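Local atomic coordinates of geranyltranstransferase (Legionella pneumophila subsp. pneumophila, PDB entry 3LOM), a protein that probably condenses isoprenyl diphosphates into farnesyl diphosphate, or possibly geranylgeranyl diphosphate, as a magnesium-dependent prenyl transferase of the FPP/GGPP synthase family. Residues Pro55-Leu60 / Ala195-Val200; Val176-Leu181 / Thr259-Gln264; Gly223-Met228 / Val272-Ala277. All coordinates share one frame; numbering follows the deposited sequence.

Interaction 1: Pro55-Leu60 / Ala195-Val200; sequences PILVYL and ACFEMV
Val-58 meets Cys-196 and Val-200 in a buried contact where two helices of the all-helical isoprenoid synthase fold, 53-64 and 178-201, run side by side. The axes of the two short segments approach to 8.8 Å with directions 38° apart, and Val-58 and Cys-196 mark the place where the backbones come nearest. From CB of Val-58 the two methyls part to serve different residues. CG2, anti to the carbonyl carbon, lies 3.8 Å from CB of Cys-196 and nearly as close to its CA, pressing against the opposite helix at the root of the side chain. CG1, anti to the backbone N (chi1 167°), goes instead to Val-200, where it meets CG2 at 4.1 Å. One turn separates Cys-196 from Val-200, and the fork of Val-58 spans it. Leu-57 extends the seam on one flank: its CB faces CB of Cys-196, while its CD2 reaches CZ of Phe-197 at 4.1 Å in an oblique approach. No hydrogen bond crosses between the segments; the contact is van der Waals, mostly between apolar groups. Leu-79 of helix 69-91 touches both Val-58 and Cys-196. Away from the seam, Glu-198 forms a salt bridge with Arg-216. The closest touch between the segments is made by a methyl on a backbone oxygen, Val-200 CG2 lying 3.6 Å from O of Val-58.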
ATOM      1  N   PRO A  55      -0.125  -7.942  16.750  1.00 59.61           N
ATOM      2  CA  PRO A  55       0.232  -9.354  16.542  1.00 56.94           C
ATOM      3  C   PRO A  55      -0.212 -10.303  17.647  1.00 49.43           C
ATOM      4  O   PRO A  55      -0.629 -11.415  17.350  1.00 59.59           O
ATOM      5  CB  PRO A  55       1.761  -9.324  16.500  1.00 59.23           C
ATOM      6  CG  PRO A  55       2.071  -8.035  15.973  1.00 54.01           C
ATOM      7  CD  PRO A  55       1.062  -7.087  16.561  1.00 59.29           C
ATOM      8  N   ILE A  56      -0.116  -9.860  18.897  1.00 50.36           N
ATOM      9  CA  ILE A  56      -0.545 -10.646  20.050  1.00 52.96           C
ATOM     10  C   ILE A  56      -2.041 -10.977  19.980  1.00 57.42           C
ATOM     11  O   ILE A  56      -2.434 -12.129  20.189  1.00 68.21           O
ATOM     12  CB  ILE A  56      -0.219  -9.928  21.385  1.00 54.48           C
ATOM     13  CG1 ILE A  56       1.284  -9.633  21.481  1.00 54.54           C
ATOM     14  CG2 ILE A  56      -0.671 -10.774  22.579  1.00 54.45           C
ATOM     15  CD1 ILE A  56       1.659  -8.604  22.548  1.00 55.04           C
ATOM     16  N   LEU A  57      -2.854  -9.969  19.658  1.00 58.22           N
ATOM     17  CA  LEU A  57      -4.303 -10.141  19.507  1.00 52.29           C
ATOM     18  C   LEU A  57      -4.632 -11.140  18.414  1.00 54.83           C
ATOM     19  O   LEU A  57      -5.512 -11.971  18.594  1.00 62.30           O
ATOM     20  CB  LEU A  57      -4.997  -8.805  19.226  1.00 54.06           C
ATOM     21  CG  LEU A  57      -4.991  -7.769  20.350  1.00 52.17           C
ATOM     22  CD1 LEU A  57      -5.358  -6.395  19.802  1.00 54.97           C
ATOM     23  CD2 LEU A  57      -5.908  -8.175  21.502  1.00 46.02           C
ATOM     24  N   VAL A  58      -3.907 -11.061  17.298  1.00 49.31           N
ATOM     25  CA  VAL A  58      -3.964 -12.075  16.239  1.00 53.83           C
ATOM     26  C   VAL A  58      -3.662 -13.492  16.749  1.00 58.54           C
ATOM     27  O   VAL A  58      -4.382 -14.439  16.421  1.00 56.01           O
ATOM     28  CB  VAL A  58      -3.016 -11.702  15.073  1.00 52.73           C
ATOM     29  CG1 VAL A  58      -2.794 -12.868  14.112  1.00 40.03           C
ATOM     30  CG2 VAL A  58      -3.578 -10.533  14.332  1.00 57.99           C
ATOM     31  N   TYR A  59      -2.614 -13.624  17.563  1.00 58.46           N
ATOM     32  CA  TYR A  59      -2.221 -14.925  18.110  1.00 63.61           C
ATOM     33  C   TYR A  59      -3.253 -15.472  19.081  1.00 59.69           C
ATOM     34  O   TYR A  59      -3.616 -16.639  19.001  1.00 59.64           O
ATOM     35  CB  TYR A  59      -0.848 -14.853  18.789  1.00 61.49           C
ATOM     36  CG  TYR A  59       0.314 -14.812  17.817  1.00 65.18           C
ATOM     37  CD1 TYR A  59       0.453 -15.787  16.827  1.00 54.19           C
ATOM     38  CD2 TYR A  59       1.286 -13.815  17.900  1.00 47.40           C
ATOM     39  CE1 TYR A  59       1.517 -15.759  15.934  1.00 55.00           C
ATOM     40  CE2 TYR A  59       2.354 -13.779  17.009  1.00 57.54           C
ATOM     41  CZ  TYR A  59       2.463 -14.755  16.032  1.00 58.86           C
ATOM     42  OH  TYR A  59       3.516 -14.729  15.149  1.00 60.58           O
ATOM     43  N   LEU A  60      -3.735 -14.612  19.974  1.00 63.75           N
ATOM     44  CA  LEU A  60      -4.683 -15.008  21.012  1.00 62.36           C
ATOM     45  C   LEU A  60      -6.092 -15.297  20.487  1.00 67.59           C
ATOM     46  O   LEU A  60      -6.744 -16.237  20.949  1.00 71.42           O
ATOM     47  CB  LEU A  60      -4.721 -13.963  22.125  1.00 60.53           C
ATOM     48  CG  LEU A  60      -3.453 -13.894  22.975  1.00 56.93           C
ATOM     49  CD1 LEU A  60      -3.625 -12.918  24.123  1.00 57.20           C
ATOM     50  CD2 LEU A  60      -3.093 -15.273  23.499  1.00 47.37           C
ATOM     51  N   ALA A 195      -9.612  -5.519  12.404  1.00 53.77           N
ATOM     52  CA  ALA A 195      -9.010  -6.390  11.387  1.00 54.83           C
ATOM     53  C   ALA A 195      -8.217  -7.593  11.944  1.00 51.90           C
ATOM     54  O   ALA A 195      -8.135  -8.623  11.280  1.00 55.30           O
ATOM     55  CB  ALA A 195      -8.157  -5.581  10.428  1.00 51.15           C
ATOM     56  N   CYS A 196      -7.661  -7.465  13.154  1.00 51.75           N
ATOM     57  CA  CYS A 196      -6.966  -8.577  13.828  1.00 58.86           C
ATOM     58  C   CYS A 196      -7.882  -9.773  13.995  1.00 63.06           C
ATOM     59  O   CYS A 196      -7.504 -10.908  13.712  1.00 65.30           O
ATOM     60  CB  CYS A 196      -6.459  -8.170  15.213  1.00 56.85           C
ATOM     61  SG  CYS A 196      -5.334  -6.776  15.242  1.00 52.88           S
ATOM     62  N   PHE A 197      -9.098  -9.487  14.443  1.00 66.07           N
ATOM     63  CA  PHE A 197     -10.104 -10.497  14.685  1.00 56.86           C
ATOM     64  C   PHE A 197     -10.749 -10.932  13.371  1.00 55.86           C
ATOM     65  O   PHE A 197     -10.994 -12.120  13.161  1.00 58.57           O
ATOM     66  CB  PHE A 197     -11.123  -9.966  15.692  1.00 57.11           C
ATOM     67  CG  PHE A 197     -10.491  -9.401  16.939  1.00 50.57           C
ATOM     68  CD1 PHE A 197     -10.197 -10.224  18.017  1.00 51.13           C
ATOM     69  CD2 PHE A 197     -10.170  -8.047  17.026  1.00 46.22           C
ATOM     70  CE1 PHE A 197      -9.599  -9.708  19.164  1.00 61.30           C
ATOM     71  CE2 PHE A 197      -9.565  -7.526  18.161  1.00 42.71           C
ATOM     72  CZ  PHE A 197      -9.284  -8.354  19.235  1.00 51.90           C
ATOM     73  N   GLU A 198     -10.972  -9.980  12.471  1.00 55.11           N
ATOM     74  CA  GLU A 198     -11.631 -10.270  11.192  1.00 60.63           C
ATOM     75  C   GLU A 198     -10.780 -11.076  10.208  1.00 58.67           C
ATOM     76  O   GLU A 198     -11.314 -11.932   9.496  1.00 60.71           O
ATOM     77  CB  GLU A 198     -12.137  -8.987  10.521  1.00 57.43           C
ATOM     78  CG  GLU A 198     -13.265  -8.269  11.257  1.00 62.14           C
ATOM     79  CD  GLU A 198     -14.647  -8.861  11.000  1.00 65.33           C
ATOM     80  OE1 GLU A 198     -14.795  -9.757  10.136  1.00 60.46           O
ATOM     81  OE2 GLU A 198     -15.599  -8.409  11.668  1.00 63.85           O
ATOM     82  N   MET A 199      -9.474 -10.800  10.156  1.00 56.39           N
ATOM     83  CA  MET A 199      -8.556 -11.590   9.314  1.00 52.59           C
ATOM     84  C   MET A 199      -8.414 -13.024   9.849  1.00 47.16           C
ATOM     85  O   MET A 199      -8.320 -13.972   9.070  1.00 43.02           O
ATOM     86  CB  MET A 199      -7.185 -10.914   9.171  1.00 50.88           C
ATOM     87  CG  MET A 199      -7.130  -9.806   8.115  1.00 55.37           C
ATOM     88  SD  MET A 199      -5.539  -8.949   7.954  1.00 43.19           S
ATOM     89  CE  MET A 199      -5.477  -8.268   9.531  1.00 16.75           C
ATOM     90  N   VAL A 200      -8.420 -13.158  11.177  1.00 44.62           N
ATOM     91  CA  VAL A 200      -8.414 -14.453  11.859  1.00 52.22           C
ATOM     92  C   VAL A 200      -9.690 -15.252  11.536  1.00 58.42           C
ATOM     93  O   VAL A 200      -9.623 -16.457  11.273  1.00 65.65           O
ATOM     94  CB  VAL A 200      -8.171 -14.268  13.401  1.00 57.53           C
ATOM     95  CG1 VAL A 200      -8.780 -15.390  14.230  1.00 64.36           C
ATOM     96  CG2 VAL A 200      -6.678 -14.155  13.698  1.00 47.40           C
TER

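Interaction 2: Val176-Leu181 / Thr259-Gln264; sequences VTEEQL and TLFNKQ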
ATOM      1  N   VAL A 176     -15.961  19.847  17.920  1.00 86.53           N
ATOM      2  CA  VAL A 176     -16.175  18.432  17.634  1.00 76.58           C
ATOM      3  C   VAL A 176     -17.018  17.763  18.726  1.00 70.59           C
ATOM      4  O   VAL A 176     -16.705  17.847  19.919  1.00 61.51           O
ATOM      5  CB  VAL A 176     -14.817  17.704  17.415  1.00 76.11           C
ATOM      6  CG1 VAL A 176     -14.988  16.198  17.298  1.00 75.90           C
ATOM      7  CG2 VAL A 176     -14.122  18.237  16.173  1.00 63.71           C
ATOM      8  N   THR A 177     -18.099  17.117  18.299  1.00 72.38           N
ATOM      9  CA  THR A 177     -18.986  16.375  19.194  1.00 71.97           C
ATOM     10  C   THR A 177     -18.359  15.055  19.617  1.00 71.00           C
ATOM     11  O   THR A 177     -17.342  14.637  19.063  1.00 70.19           O
ATOM     12  CB  THR A 177     -20.354  16.076  18.530  1.00 71.41           C
ATOM     13  OG1 THR A 177     -20.150  15.390  17.287  1.00 67.86           O
ATOM     14  CG2 THR A 177     -21.137  17.364  18.281  1.00 73.86           C
ATOM     15  N   GLU A 178     -18.981  14.402  20.595  1.00 72.77           N
ATOM     16  CA  GLU A 178     -18.600  13.058  21.013  1.00 72.94           C
ATOM     17  C   GLU A 178     -18.778  12.069  19.865  1.00 73.45           C
ATOM     18  O   GLU A 178     -17.969  11.155  19.699  1.00 77.77           O
ATOM     19  CB  GLU A 178     -19.438  12.624  22.215  1.00 77.30           C
ATOM     20  CG  GLU A 178     -18.941  11.366  22.906  1.00 86.92           C
ATOM     21  CD  GLU A 178     -19.989  10.741  23.799  1.00100.86           C
ATOM     22  OE1 GLU A 178     -20.548  11.457  24.659  1.00 99.47           O
ATOM     23  OE2 GLU A 178     -20.250   9.530  23.645  1.00111.85           O
ATOM     24  N   GLU A 179     -19.831  12.280  19.077  1.00 75.90           N
ATOM     25  CA  GLU A 179     -20.161  11.447  17.920  1.00 76.59           C
ATOM     26  C   GLU A 179     -19.042  11.443  16.875  1.00 72.50           C
ATOM     27  O   GLU A 179     -18.597  10.375  16.452  1.00 70.91           O
ATOM     28  CB  GLU A 179     -21.473  11.925  17.282  1.00 75.99           C
ATOM     29  CG  GLU A 179     -22.169  10.889  16.405  1.00 98.30           C
ATOM     30  CD  GLU A 179     -23.088   9.969  17.197  1.00123.28           C
ATOM     31  OE1 GLU A 179     -24.166  10.430  17.630  1.00129.36           O
ATOM     32  OE2 GLU A 179     -22.738   8.783  17.376  1.00130.02           O
ATOM     33  N   GLN A 180     -18.598  12.637  16.479  1.00 69.36           N
ATOM     34  CA  GLN A 180     -17.545  12.808  15.472  1.00 64.64           C
ATOM     35  C   GLN A 180     -16.212  12.236  15.947  1.00 62.90           C
ATOM     36  O   GLN A 180     -15.519  11.559  15.187  1.00 60.53           O
ATOM     37  CB  GLN A 180     -17.364  14.285  15.126  1.00 57.10           C
ATOM     38  CG  GLN A 180     -18.501  14.901  14.340  1.00 72.86           C
ATOM     39  CD  GLN A 180     -18.562  16.409  14.500  1.00 83.13           C
ATOM     40  OE1 GLN A 180     -18.463  16.933  15.612  1.00 63.10           O
ATOM     41  NE2 GLN A 180     -18.736  17.115  13.386  1.00 83.62           N
ATOM     42  N   LEU A 181     -15.881  12.513  17.208  1.00 58.80           N
ATOM     43  CA  LEU A 181     -14.685  11.997  17.863  1.00 57.39           C
ATOM     44  C   LEU A 181     -14.650  10.467  17.869  1.00 61.03           C
ATOM     45  O   LEU A 181     -13.604   9.867  17.622  1.00 64.39           O
ATOM     46  CB  LEU A 181     -14.596  12.536  19.294  1.00 57.73           C
ATOM     47  CG  LEU A 181     -13.383  12.177  20.154  1.00 54.69           C
ATOM     48  CD1 LEU A 181     -12.121  12.854  19.645  1.00 44.18           C
ATOM     49  CD2 LEU A 181     -13.649  12.565  21.596  1.00 69.56           C
ATOM     50  N   THR A 259     -11.320  15.903  27.238  1.00 69.20           N
ATOM     51  CA  THR A 259     -11.889  17.249  27.247  1.00 70.98           C
ATOM     52  C   THR A 259     -13.410  17.166  27.219  1.00 73.89           C
ATOM     53  O   THR A 259     -14.103  18.100  27.637  1.00 74.41           O
ATOM     54  CB  THR A 259     -11.401  18.109  26.057  1.00 72.52           C
ATOM     55  OG1 THR A 259     -11.747  17.468  24.823  1.00 71.84           O
ATOM     56  CG2 THR A 259      -9.889  18.335  26.121  1.00 69.57           C
ATOM     57  N   LEU A 260     -13.918  16.039  26.727  1.00 72.96           N
ATOM     58  CA  LEU A 260     -15.354  15.816  26.610  1.00 71.97           C
ATOM     59  C   LEU A 260     -15.924  15.060  27.806  1.00 74.36           C
ATOM     60  O   LEU A 260     -17.068  15.287  28.189  1.00 74.01           O
ATOM     61  CB  LEU A 260     -15.686  15.111  25.293  1.00 74.02           C
ATOM     62  CG  LEU A 260     -16.187  15.986  24.133  1.00 84.09           C
ATOM     63  CD1 LEU A 260     -15.433  17.317  23.965  1.00 92.15           C
ATOM     64  CD2 LEU A 260     -16.143  15.198  22.846  1.00 96.63           C
ATOM     65  N   PHE A 261     -15.132  14.158  28.379  1.00 76.42           N
ATOM     66  CA  PHE A 261     -15.463  13.545  29.664  1.00 74.03           C
ATOM     67  C   PHE A 261     -14.538  14.112  30.718  1.00 75.20           C
ATOM     68  O   PHE A 261     -13.384  14.425  30.424  1.00 79.60           O
ATOM     69  CB  PHE A 261     -15.295  12.026  29.626  1.00 72.81           C
ATOM     70  CG  PHE A 261     -16.165  11.344  28.622  1.00 68.01           C
ATOM     71  CD1 PHE A 261     -15.652  10.965  27.385  1.00 69.48           C
ATOM     72  CD2 PHE A 261     -17.498  11.075  28.909  1.00 72.06           C
ATOM     73  CE1 PHE A 261     -16.453  10.331  26.449  1.00 64.67           C
ATOM     74  CE2 PHE A 261     -18.310  10.442  27.979  1.00 72.75           C
ATOM     75  CZ  PHE A 261     -17.785  10.067  26.745  1.00 78.27           C
ATOM     76  N   ASN A 262     -15.039  14.244  31.944  1.00 75.02           N
ATOM     77  CA  ASN A 262     -14.193  14.658  33.060  1.00 76.05           C
ATOM     78  C   ASN A 262     -13.445  13.448  33.637  1.00 74.82           C
ATOM     79  O   ASN A 262     -13.704  12.313  33.233  1.00 75.04           O
ATOM     80  CB  ASN A 262     -15.000  15.462  34.106  1.00 78.36           C
ATOM     81  CG  ASN A 262     -15.415  14.643  35.329  1.00 89.47           C
ATOM     82  OD1 ASN A 262     -15.994  13.561  35.224  1.00 93.05           O
ATOM     83  ND2 ASN A 262     -15.123  15.186  36.507  1.00 93.83           N
ATOM     84  N   LYS A 263     -12.517  13.703  34.557  1.00 77.49           N
ATOM     85  CA  LYS A 263     -11.705  12.664  35.194  1.00 80.84           C
ATOM     86  C   LYS A 263     -12.499  11.416  35.608  1.00 83.61           C
ATOM     87  O   LYS A 263     -12.179  10.306  35.177  1.00 81.45           O
ATOM     88  CB  LYS A 263     -10.973  13.260  36.400  1.00 83.18           C
ATOM     89  CG  LYS A 263      -9.752  12.478  36.850  1.00 91.67           C
ATOM     90  CD  LYS A 263      -8.951  13.264  37.873  1.00 94.97           C
ATOM     91  CE  LYS A 263      -7.871  12.395  38.499  1.00105.31           C
ATOM     92  NZ  LYS A 263      -6.884  13.217  39.252  1.00111.86           N
ATOM     93  N   GLN A 264     -13.552  11.616  36.398  1.00 84.59           N
ATOM     94  CA  GLN A 264     -14.341  10.515  36.958  1.00 85.81           C
ATOM     95  C   GLN A 264     -15.186   9.831  35.890  1.00 84.44           C
ATOM     96  O   GLN A 264     -15.347   8.608  35.908  1.00 86.48           O
ATOM     97  CB  GLN A 264     -15.248  10.993  38.108  1.00 86.88           C
ATOM     98  CG  GLN A 264     -15.050  12.442  38.600  1.00 93.50           C
ATOM     99  CD  GLN A 264     -13.700  12.724  39.270  1.00102.90           C
ATOM    100  OE1 GLN A 264     -13.223  13.862  39.249  1.00106.43           O
ATOM    101  NE2 GLN A 264     -13.082  11.696  39.856  1.00106.11           N
TER
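Val-176 and Leu-260 open the contact just before helix 178-201, the O atom of Val-176 lying 4.0 Å from CD2 of Leu-260. Thr-177 follows at the N-cap and brings its carbonyl carbon close to the same methyl. Its main work lies within its own segment, where it forms a capping box with Gln-180. The OG1 atom accepts from N of Gln-180, 3.3 Å away, and the Thr-177 N-H returns a nearly straight bond (169°) of 2.7 Å to OE1 of Gln-180. That amide oxygen also receives the Thr-177 hydroxyl, from above the carbonyl plane, so two donors grip it and the first turn is tied down.

Glu-178, the first helical residue, offers backbone and side chain to different partners. Its N and CA both sit 3.7 Å from CD2 of Leu-260, which is thereby laid on the opening turn. With CG anti to the backbone N (chi1 -168°) and the chain extended beyond it, the carboxylate travels out to Phe-261. There OE1 is 3.7 Å from CZ, and the carboxylate and ring planes stand 50° apart. A long, weak ion pair links OE2 to Arg-182.

Leu-181, one turn on, ends the walk tip to tip with Leu-260, their CD2 methyls 3.8 Å apart. One methyl of Leu-260 thus touches Val-176, Thr-177, Glu-178 and Leu-181, the lead-in and first turn of the helix, with no hydrogen bond crossing between the segments. Around this partly buried seam, Thr-255 touches both Val-176 and Leu-260, and Phe-261 packs on Leu-266 and Glu-269. The beginning of helix 178-201 consequently sits against the junction between the short helix 257-260 and helix 263-279.

Interaction 3: Gly223-Met228 / Val272-Ala277; sequences GLVFQM and VHYQIA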
ATOM      1  N   GLY A 223     -10.492  -1.416  20.887  1.00 54.72           N
ATOM      2  CA  GLY A 223      -9.961  -0.347  20.040  1.00 52.91           C
ATOM      3  C   GLY A 223     -10.400   1.043  20.458  1.00 54.75           C
ATOM      4  O   GLY A 223      -9.666   2.020  20.283  1.00 55.36           O
ATOM      5  N   LEU A 224     -11.604   1.122  21.016  1.00 57.54           N
ATOM      6  CA  LEU A 224     -12.145   2.361  21.547  1.00 55.90           C
ATOM      7  C   LEU A 224     -11.475   2.727  22.868  1.00 50.25           C
ATOM      8  O   LEU A 224     -11.004   3.855  23.037  1.00 54.18           O
ATOM      9  CB  LEU A 224     -13.658   2.219  21.730  1.00 57.82           C
ATOM     10  CG  LEU A 224     -14.489   3.298  22.420  1.00 61.52           C
ATOM     11  CD1 LEU A 224     -14.359   4.662  21.743  1.00 61.95           C
ATOM     12  CD2 LEU A 224     -15.942   2.855  22.460  1.00 62.66           C
ATOM     13  N   VAL A 225     -11.417   1.767  23.786  1.00 46.77           N
ATOM     14  CA  VAL A 225     -10.899   2.014  25.139  1.00 51.63           C
ATOM     15  C   VAL A 225      -9.390   2.346  25.203  1.00 51.03           C
ATOM     16  O   VAL A 225      -8.960   3.066  26.106  1.00 55.55           O
ATOM     17  CB  VAL A 225     -11.306   0.873  26.131  1.00 50.09           C
ATOM     18  CG1 VAL A 225     -10.380  -0.333  26.021  1.00 56.69           C
ATOM     19  CG2 VAL A 225     -11.391   1.389  27.560  1.00 49.52           C
ATOM     20  N   PHE A 226      -8.603   1.848  24.241  1.00 51.88           N
ATOM     21  CA  PHE A 226      -7.171   2.191  24.149  1.00 55.04           C
ATOM     22  C   PHE A 226      -6.994   3.694  23.949  1.00 56.37           C
ATOM     23  O   PHE A 226      -6.148   4.326  24.589  1.00 57.48           O
ATOM     24  CB  PHE A 226      -6.479   1.453  22.997  1.00 49.34           C
ATOM     25  CG  PHE A 226      -6.272  -0.018  23.237  1.00 57.73           C
ATOM     26  CD1 PHE A 226      -6.287  -0.553  24.526  1.00 51.06           C
ATOM     27  CD2 PHE A 226      -6.030  -0.869  22.164  1.00 41.63           C
ATOM     28  CE1 PHE A 226      -6.092  -1.913  24.732  1.00 62.80           C
ATOM     29  CE2 PHE A 226      -5.830  -2.228  22.359  1.00 50.56           C
ATOM     30  CZ  PHE A 226      -5.856  -2.751  23.643  1.00 66.26           C
ATOM     31  N   GLN A 227      -7.825   4.249  23.071  1.00 58.88           N
ATOM     32  CA  GLN A 227      -7.834   5.675  22.770  1.00 56.54           C
ATOM     33  C   GLN A 227      -8.368   6.527  23.918  1.00 57.14           C
ATOM     34  O   GLN A 227      -7.910   7.657  24.122  1.00 53.29           O
ATOM     35  CB  GLN A 227      -8.646   5.923  21.502  1.00 54.56           C
ATOM     36  CG  GLN A 227      -8.333   7.230  20.845  1.00 67.32           C
ATOM     37  CD  GLN A 227      -6.875   7.364  20.431  1.00 54.33           C
ATOM     38  OE1 GLN A 227      -6.279   6.434  19.880  1.00 68.04           O
ATOM     39  NE2 GLN A 227      -6.296   8.529  20.701  1.00 46.20           N
ATOM     40  N   MET A 228      -9.343   5.985  24.652  1.00 59.35           N
ATOM     41  CA  MET A 228      -9.813   6.593  25.897  1.00 57.98           C
ATOM     42  C   MET A 228      -8.662   6.661  26.903  1.00 58.15           C
ATOM     43  O   MET A 228      -8.413   7.710  27.497  1.00 56.98           O
ATOM     44  CB  MET A 228     -10.991   5.807  26.487  1.00 52.24           C
ATOM     45  CG  MET A 228     -12.334   6.058  25.825  1.00 53.71           C
ATOM     46  SD  MET A 228     -13.651   5.023  26.501  1.00 46.40           S
ATOM     47  CE  MET A 228     -15.004   5.532  25.453  1.00 45.76           C
ATOM     48  N   VAL A 272     -16.241   0.639  32.186  1.00 71.89           N
ATOM     49  CA  VAL A 272     -17.420   0.030  31.564  1.00 72.59           C
ATOM     50  C   VAL A 272     -17.045  -0.674  30.263  1.00 72.01           C
ATOM     51  O   VAL A 272     -17.458  -1.812  30.038  1.00 76.82           O
ATOM     52  CB  VAL A 272     -18.581   1.050  31.311  1.00 73.44           C
ATOM     53  CG1 VAL A 272     -19.812   0.342  30.766  1.00 73.41           C
ATOM     54  CG2 VAL A 272     -18.961   1.779  32.581  1.00 72.41           C
ATOM     55  N   HIS A 273     -16.240  -0.012  29.434  1.00 70.31           N
ATOM     56  CA  HIS A 273     -15.860  -0.574  28.130  1.00 66.70           C
ATOM     57  C   HIS A 273     -14.955  -1.808  28.222  1.00 66.66           C
ATOM     58  O   HIS A 273     -15.099  -2.744  27.423  1.00 60.19           O
ATOM     59  CB  HIS A 273     -15.276   0.500  27.212  1.00 62.00           C
ATOM     60  CG  HIS A 273     -16.317   1.353  26.562  1.00 59.70           C
ATOM     61  ND1 HIS A 273     -17.129   0.890  25.548  1.00 45.83           N
ATOM     62  CD2 HIS A 273     -16.694   2.633  26.789  1.00 58.49           C
ATOM     63  CE1 HIS A 273     -17.963   1.846  25.182  1.00 46.01           C
ATOM     64  NE2 HIS A 273     -17.714   2.917  25.914  1.00 60.16           N
ATOM     65  N   TYR A 274     -14.050  -1.809  29.207  1.00 65.67           N
ATOM     66  CA  TYR A 274     -13.235  -2.990  29.518  1.00 68.33           C
ATOM     67  C   TYR A 274     -14.073  -4.138  30.064  1.00 70.56           C
ATOM     68  O   TYR A 274     -13.830  -5.293  29.722  1.00 70.82           O
ATOM     69  CB  TYR A 274     -12.106  -2.658  30.501  1.00 64.12           C
ATOM     70  CG  TYR A 274     -10.787  -2.347  29.828  1.00 69.94           C
ATOM     71  CD1 TYR A 274     -10.125  -3.311  29.070  1.00 64.10           C
ATOM     72  CD2 TYR A 274     -10.198  -1.088  29.951  1.00 74.66           C
ATOM     73  CE1 TYR A 274      -8.915  -3.030  28.446  1.00 64.54           C
ATOM     74  CE2 TYR A 274      -8.991  -0.797  29.331  1.00 69.04           C
ATOM     75  CZ  TYR A 274      -8.354  -1.773  28.581  1.00 65.31           C
ATOM     76  OH  TYR A 274      -7.164  -1.491  27.958  1.00 53.89           O
ATOM     77  N   GLN A 275     -15.056  -3.803  30.904  1.00 73.62           N
ATOM     78  CA  GLN A 275     -15.980  -4.778  31.486  1.00 74.02           C
ATOM     79  C   GLN A 275     -16.785  -5.483  30.396  1.00 71.48           C
ATOM     80  O   GLN A 275     -16.935  -6.706  30.431  1.00 67.70           O
ATOM     81  CB  GLN A 275     -16.911  -4.091  32.494  1.00 79.90           C
ATOM     82  CG  GLN A 275     -17.628  -5.020  33.475  1.00 90.20           C
ATOM     83  CD  GLN A 275     -18.982  -5.509  32.972  1.00101.03           C
ATOM     84  OE1 GLN A 275     -19.412  -6.614  33.307  1.00 97.91           O
ATOM     85  NE2 GLN A 275     -19.657  -4.690  32.164  1.00 93.61           N
ATOM     86  N   ILE A 276     -17.279  -4.704  29.428  1.00 69.01           N
ATOM     87  CA  ILE A 276     -18.006  -5.240  28.275  1.00 64.40           C
ATOM     88  C   ILE A 276     -17.077  -6.137  27.453  1.00 67.06           C
ATOM     89  O   ILE A 276     -17.486  -7.211  26.990  1.00 65.85           O
ATOM     90  CB  ILE A 276     -18.648  -4.101  27.400  1.00 64.92           C
ATOM     91  CG1 ILE A 276     -19.664  -3.263  28.200  1.00 70.86           C
ATOM     92  CG2 ILE A 276     -19.304  -4.649  26.126  1.00 59.30           C
ATOM     93  CD1 ILE A 276     -20.801  -4.045  28.877  1.00 96.26           C
ATOM     94  N   ALA A 277     -15.821  -5.706  27.305  1.00 68.96           N
ATOM     95  CA  ALA A 277     -14.799  -6.487  26.603  1.00 68.38           C
ATOM     96  C   ALA A 277     -14.504  -7.832  27.290  1.00 65.03           C
ATOM     97  O   ALA A 277     -14.456  -8.867  26.615  1.00 58.75           O
ATOM     98  CB  ALA A 277     -13.522  -5.668  26.419  1.00 67.92           C
TER
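Leu-224 carries CG anti to the backbone N (chi1 173°), sending CD2 over one face of the His-273 imidazole. Val-225 instead holds CG1 between its backbone N and carbonyl carbon (chi1 82°), with CG2 anti to N, and both methyls reach the Tyr-274 ring.

The leucine methyl stands 3.9 Å from the centroid of the His-273 ring, a CH-pi contact displaced toward the rim and nearest to CE1. Met-228, its chain extended beyond CG, crosses His-273 at about a right angle, its CE and SD oblique to the ring: CE lies 3.6 Å from CD2 of His-273, and SD makes a sulfur-aromatic contact. The ring's rotation is also fixed by a hydrogen bond from outside, between its ND1 and ND1 of His-221, whose ring also meets it.

On the other flank, CG1 of Val-225 sits over one face of Tyr-274, 3.7 Å from the ring centroid, making a second CH-pi contact. CG2 lies above the CD2-CE2 side of the same face. The phenol OH then comes to the edge of the Phe-226 ring, near its plane, 3.4 Å from CE1. That oxygen is hydrogen-bonded to OE1 of Gln-229, one turn beyond Val-225, which satisfies it in this buried place.

Leu-298 of helix 289-303 touches both Phe-226 and Tyr-274, while Arg-182 of helix 178-201 touches Leu-224 and His-273. The arrangement is an antiparallel helix pair, the axes of the two short segments 9.6 Å apart and their N-to-C directions at 153°, joining helices 209-236 and 263-279 within the all-alpha isoprenoid synthase fold.

Helix 178-201 ties interactions 1 and 2 together from its two ends: its start packs on 259-264 and its later turns on 55-60, with centres 29 Å apart. Interaction 3 joins the next helix, 209-236, to helix 263-279, the first turn of which follows closely on the residues that touch in interaction 2; their centres are 15 Å apart and their nearest atoms about 5 Å. Interactions 1 and 3 have centres 17 Å apart. Along the chain, interaction 1 closes before interaction 3 opens, whereas interaction 2 crosses both. All belong to the polyprenyl synthetase fold, and together they connect the buried middle of the helical bundle with its periphery, joining early and late helices.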